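Side-chain contacts in histidine triad protein (Bacillus subtilis, PDB 1Y23), which probably acts on nucleotide substrates, as other histidine triad (HIT) proteins do, and carries a bound zinc ion: residues 54-58 / 59-63; 73-76 / 77-81. One frame throughout, in Å; residues are numbered along the deposited sequence.

Interaction 1 of 2, residues 54-58 / 59-63; sequences YEFTD and ELAKQ
Leu60 lies against both Thr57 and Phe56 in the first turn of helix 58-62. Its CB sits 3.4 Å from Thr57 OG1; CG comes to 3.5 Å from Phe56 CE2, approaching the ring obliquely; and of the two methyls CD2 touches the same ring side, 4.0 Å from Phe56 CD2. Thr57 is the N-cap, where a short hydroxyl side chain suits. With OG1 between the backbone N and the carbonyl carbon (chi1 59°), it folds back to accept from Leu60 N at 3.1 Å, a bond that satisfies one amide of the open first turn. The helical bond from Ala61 N to Thr57 O (2.8 Å) follows, and Ala61 N also stands at the edge of the Phe56 ring. Replacing Phe56 by an alanine removes the ring, which would probably open a gap beside Leu60 and leave Tyr101 and Phe65 of the second subunit without their edge-to-face partner. Asp58 OD2 makes a salt bridge with Lys70 of the second subunit. The short helix, which follows strand 42-46 through a loop, packs through Leu60 on Ile50 of its own chain and through Ala61 on Phe65 of the second subunit.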
loop_
_atom_site.group_PDB
_atom_site.type_symbol
_atom_site.label_atom_id
_atom_site.label_comp_id
_atom_site.label_asym_id
_atom_site.label_seq_id
_atom_site.Cartn_x
_atom_site.Cartn_y
_atom_site.Cartn_z
ATOM N N TYR B 54 -3.427 -6.864 -9.382
ATOM C CA TYR B 54 -4.532 -7.085 -10.323
ATOM C C TYR B 54 -5.194 -8.461 -10.224
ATOM O O TYR B 54 -6.399 -8.599 -10.461
ATOM C CB TYR B 54 -4.056 -6.899 -11.770
ATOM C CG TYR B 54 -3.434 -5.560 -12.056
ATOM C CD1 TYR B 54 -2.101 -5.461 -12.463
ATOM C CD2 TYR B 54 -4.171 -4.384 -11.915
ATOM C CE1 TYR B 54 -1.516 -4.222 -12.721
ATOM C CE2 TYR B 54 -3.593 -3.142 -12.170
ATOM C CZ TYR B 54 -2.266 -3.068 -12.570
ATOM O OH TYR B 54 -1.680 -1.846 -12.800
ATOM N N GLU B 55 -4.396 -9.469 -9.888
ATOM C CA GLU B 55 -4.867 -10.855 -9.781
ATOM C C GLU B 55 -5.612 -11.179 -8.485
ATOM O O GLU B 55 -6.037 -12.317 -8.277
ATOM C CB GLU B 55 -3.694 -11.831 -9.934
ATOM C CG GLU B 55 -2.884 -11.650 -11.210
ATOM C CD GLU B 55 -1.871 -12.765 -11.424
ATOM O OE1 GLU B 55 -1.139 -13.101 -10.465
ATOM O OE2 GLU B 55 -1.796 -13.301 -12.556
ATOM N N PHE B 56 -5.770 -10.181 -7.622
ATOM C CA PHE B 56 -6.477 -10.373 -6.370
ATOM C C PHE B 56 -7.969 -10.555 -6.611
ATOM O O PHE B 56 -8.555 -9.829 -7.417
ATOM C CB PHE B 56 -6.294 -9.156 -5.446
ATOM C CG PHE B 56 -5.343 -9.386 -4.305
ATOM C CD1 PHE B 56 -4.118 -8.724 -4.253
ATOM C CD2 PHE B 56 -5.661 -10.290 -3.298
ATOM C CE1 PHE B 56 -3.218 -8.966 -3.211
ATOM C CE2 PHE B 56 -4.775 -10.543 -2.252
ATOM C CZ PHE B 56 -3.548 -9.878 -2.210
ATOM N N THR B 57 -8.566 -11.545 -5.944
ATOM C CA THR B 57 -10.014 -11.772 -6.006
ATOM C C THR B 57 -10.465 -11.308 -4.619
ATOM O O THR B 57 -9.632 -11.123 -3.728
ATOM C CB THR B 57 -10.427 -13.288 -6.135
ATOM O OG1 THR B 57 -9.912 -14.033 -5.020
ATOM C CG2 THR B 57 -9.929 -13.899 -7.448
ATOM N N ASP B 58 -11.767 -11.127 -4.435
ATOM C CA ASP B 58 -12.286 -10.711 -3.139
ATOM C C ASP B 58 -11.971 -11.751 -2.066
ATOM O O ASP B 58 -11.546 -11.405 -0.962
ATOM C CB ASP B 58 -13.800 -10.472 -3.207
ATOM C CG ASP B 58 -14.163 -9.224 -4.009
ATOM O OD1 ASP B 58 -13.261 -8.410 -4.292
ATOM O OD2 ASP B 58 -15.356 -9.048 -4.346
ATOM N N GLU B 59 -12.158 -13.020 -2.400
ATOM C CA GLU B 59 -11.888 -14.083 -1.452
ATOM C C GLU B 59 -10.412 -14.072 -1.042
ATOM O O GLU B 59 -10.094 -14.239 0.129
ATOM C CB GLU B 59 -12.285 -15.446 -2.044
ATOM C CG GLU B 59 -12.268 -16.614 -1.041
ATOM C CD GLU B 59 -13.050 -16.328 0.250
ATOM O OE1 GLU B 59 -14.191 -15.806 0.170
ATOM O OE2 GLU B 59 -12.517 -16.640 1.347
ATOM N N LEU B 60 -9.507 -13.858 -1.985
ATOM C CA LEU B 60 -8.091 -13.837 -1.640
ATOM C C LEU B 60 -7.716 -12.553 -0.892
ATOM O O LEU B 60 -6.871 -12.567 -0.005
ATOM C CB LEU B 60 -7.243 -13.987 -2.900
ATOM C CG LEU B 60 -5.723 -13.891 -2.701
ATOM C CD1 LEU B 60 -5.226 -14.916 -1.654
ATOM C CD2 LEU B 60 -5.043 -14.132 -4.046
ATOM N N ALA B 61 -8.349 -11.443 -1.256
ATOM C CA ALA B 61 -8.090 -10.165 -0.599
ATOM C C ALA B 61 -8.476 -10.259 0.876
ATOM O O ALA B 61 -7.874 -9.617 1.740
ATOM C CB ALA B 61 -8.903 -9.049 -1.271
ATOM N N LYS B 62 -9.511 -11.038 1.151
ATOM C CA LYS B 62 -9.990 -11.222 2.513
ATOM C C LYS B 62 -9.000 -12.029 3.370
ATOM O O LYS B 62 -8.818 -11.738 4.550
ATOM C CB LYS B 62 -11.357 -11.919 2.485
ATOM C CG LYS B 62 -11.919 -12.299 3.852
ATOM C CD LYS B 62 -13.157 -13.191 3.708
ATOM C CE LYS B 62 -13.683 -13.649 5.057
ATOM N NZ LYS B 62 -14.872 -14.542 4.940
ATOM N N GLN B 63 -8.367 -13.034 2.774
ATOM C CA GLN B 63 -7.408 -13.870 3.497
ATOM C C GLN B 63 -6.032 -13.203 3.597
ATOM O O GLN B 63 -5.099 -13.795 4.138
ATOM C CB GLN B 63 -7.230 -15.221 2.791
ATOM C CG GLN B 63 -8.520 -15.861 2.284
ATOM C CD GLN B 63 -8.250 -17.010 1.328
ATOM O OE1 GLN B 63 -7.361 -16.922 0.480
ATOM N NE2 GLN B 63 -9.020 -18.079 1.447
#

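Interaction 2 of 2, residues 73-76 / 77-81; sequences RAIR and DEFEP
Arg76 and Asp77 meet because the arginine sends CG anti to its own backbone N (chi1 -179°) and then bends at chi3, while the aspartate sets CG anti to its carbonyl carbon, beside the backbone N (chi1 -63°). The site is the C-terminal end of helix 67-79 of the HIT fold. Asp77 OD1 receives both guanidinium donors: Arg76 NH2 at 3.0 Å, on the syn side of the carboxylate, and Arg76 NE at 3.2 Å in a weak, more bent bond. Because both donors share OD1, this is not the two-oxygen pairing, and the planes are 33° apart. Arginine suits this place because its flat cation also makes a cation-pi contact with Tyr54 of the second subunit.

The helix continues with Phe79 N donating to Ile75 O at 3.1 Å. One turn apart, Ile75 CG2 stands in plane at the edge of the Phe79 ring, 4.0 Å from Phe79 CD1. Ile75 is buried against Ile105 and Pro107 of strand 103-108, and an apolar residue suits this position. One face of the Phe79 ring is covered by Glu78 CG, 3.5 Å above its centre, while the carboxylate of Glu78 goes on to a salt bridge with Arg141 of the second subunit. Glu80, with positive phi, ends the helix, and Pro81, which has no N-H to offer, turns its ring back until Pro81 CD lies 3.6 Å from Arg76 CA.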
loop_
_atom_site.group_PDB
_atom_site.type_symbol
_atom_site.label_atom_id
_atom_site.label_comp_id
_atom_site.label_asym_id
_atom_site.label_seq_id
_atom_site.Cartn_x
_atom_site.Cartn_y
_atom_site.Cartn_z
ATOM N N ARG B 73 0.973 -2.689 13.506
ATOM C CA ARG B 73 0.922 -2.312 14.918
ATOM C C ARG B 73 2.038 -2.985 15.711
ATOM O O ARG B 73 2.609 -2.387 16.618
ATOM C CB ARG B 73 -0.420 -2.692 15.540
ATOM C CG ARG B 73 -1.561 -1.752 15.227
ATOM C CD ARG B 73 -2.771 -2.112 16.079
ATOM N NE ARG B 73 -3.200 -3.485 15.833
ATOM C CZ ARG B 73 -4.113 -3.839 14.935
ATOM N NH1 ARG B 73 -4.706 -2.908 14.195
ATOM N NH2 ARG B 73 -4.427 -5.124 14.775
ATOM N N ALA B 74 2.334 -4.233 15.370
ATOM C CA ALA B 74 3.378 -4.983 16.049
ATOM C C ALA B 74 4.717 -4.277 15.880
ATOM O O ALA B 74 5.465 -4.099 16.843
ATOM C CB ALA B 74 3.456 -6.394 15.490
ATOM N N ILE B 75 5.017 -3.867 14.652
ATOM C CA ILE B 75 6.272 -3.182 14.369
ATOM C C ILE B 75 6.309 -1.829 15.052
ATOM O O ILE B 75 7.352 -1.418 15.561
ATOM C CB ILE B 75 6.477 -2.976 12.851
ATOM C CG1 ILE B 75 6.645 -4.325 12.160
ATOM C CG2 ILE B 75 7.702 -2.111 12.600
ATOM C CD1 ILE B 75 6.738 -4.220 10.652
ATOM N N ARG B 76 5.172 -1.138 15.069
ATOM C CA ARG B 76 5.094 0.181 15.694
ATOM C C ARG B 76 5.318 0.105 17.196
ATOM O O ARG B 76 5.952 0.984 17.783
ATOM C CB ARG B 76 3.731 0.838 15.429
ATOM C CG ARG B 76 3.601 2.231 16.052
ATOM C CD ARG B 76 2.146 2.594 16.341
ATOM N NE ARG B 76 1.497 1.592 17.187
ATOM C CZ ARG B 76 0.248 1.678 17.641
ATOM N NH1 ARG B 76 -0.505 2.731 17.338
ATOM N NH2 ARG B 76 -0.255 0.698 18.385
ATOM N N ASP B 77 4.782 -0.937 17.825
ATOM C CA ASP B 77 4.941 -1.093 19.267
ATOM C C ASP B 77 6.352 -1.544 19.643
ATOM O O ASP B 77 6.877 -1.150 20.683
ATOM C CB ASP B 77 3.942 -2.112 19.829
ATOM C CG ASP B 77 2.499 -1.680 19.660
ATOM O OD1 ASP B 77 2.235 -0.466 19.524
ATOM O OD2 ASP B 77 1.623 -2.567 19.687
ATOM N N GLU B 78 6.961 -2.369 18.798
ATOM C CA GLU B 78 8.297 -2.878 19.077
ATOM C C GLU B 78 9.405 -1.839 18.956
ATOM O O GLU B 78 10.303 -1.791 19.796
ATOM C CB GLU B 78 8.614 -4.064 18.160
ATOM C CG GLU B 78 10.008 -4.665 18.355
ATOM C CD GLU B 78 10.278 -5.091 19.791
ATOM O OE1 GLU B 78 9.517 -5.926 20.328
ATOM O OE2 GLU B 78 11.259 -4.592 20.385
ATOM N N PHE B 79 9.336 -1.003 17.925
ATOM C CA PHE B 79 10.363 0.003 17.692
ATOM C C PHE B 79 9.878 1.439 17.796
ATOM O O PHE B 79 10.649 2.371 17.581
ATOM C CB PHE B 79 10.978 -0.207 16.319
ATOM C CG PHE B 79 11.417 -1.609 16.070
ATOM C CD1 PHE B 79 10.857 -2.350 15.038
ATOM C CD2 PHE B 79 12.410 -2.188 16.854
ATOM C CE1 PHE B 79 11.280 -3.649 14.781
ATOM C CE2 PHE B 79 12.843 -3.485 16.611
ATOM C CZ PHE B 79 12.279 -4.218 15.570
ATOM N N GLU B 80 8.600 1.615 18.098
ATOM C CA GLU B 80 8.032 2.944 18.252
ATOM C C GLU B 80 8.563 4.003 17.280
ATOM O O GLU B 80 9.087 5.040 17.702
ATOM C CB GLU B 80 8.249 3.423 19.686
ATOM C CG GLU B 80 7.551 2.562 20.715
ATOM C CD GLU B 80 7.808 3.029 22.126
ATOM O OE1 GLU B 80 7.506 4.209 22.422
ATOM O OE2 GLU B 80 8.304 2.217 22.940
ATOM N N PRO B 81 8.436 3.756 15.964
ATOM C CA PRO B 81 8.907 4.712 14.956
ATOM C C PRO B 81 8.077 5.998 14.989
ATOM O O PRO B 81 7.038 6.056 15.646
ATOM C CB PRO B 81 8.717 3.943 13.653
ATOM C CG PRO B 81 7.484 3.145 13.936
ATOM C CD PRO B 81 7.789 2.601 15.319
#

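Overall arrangement
Interaction 1 and interaction 2 follow one another along the chain, at the start of helix 58-62 and the end of helix 67-79. Within one subunit they do not touch: their centres are 27 Å apart and their nearest atoms about 13 Å. They are joined instead through the dimer, where the 54-58 segment of one copy meets the 73-76 segment of the other, Arg73 NH1 donating to the backbone O of Tyr54 across the interface. The Leu60 side chain of interaction 1 is about 11 Å from a zinc ion and that of Asp58 about 13 Å from a magnesium ion, so neither is a ligand; interaction 2 reaches the magnesium-site residue Arg141 of the second subunit through Glu78.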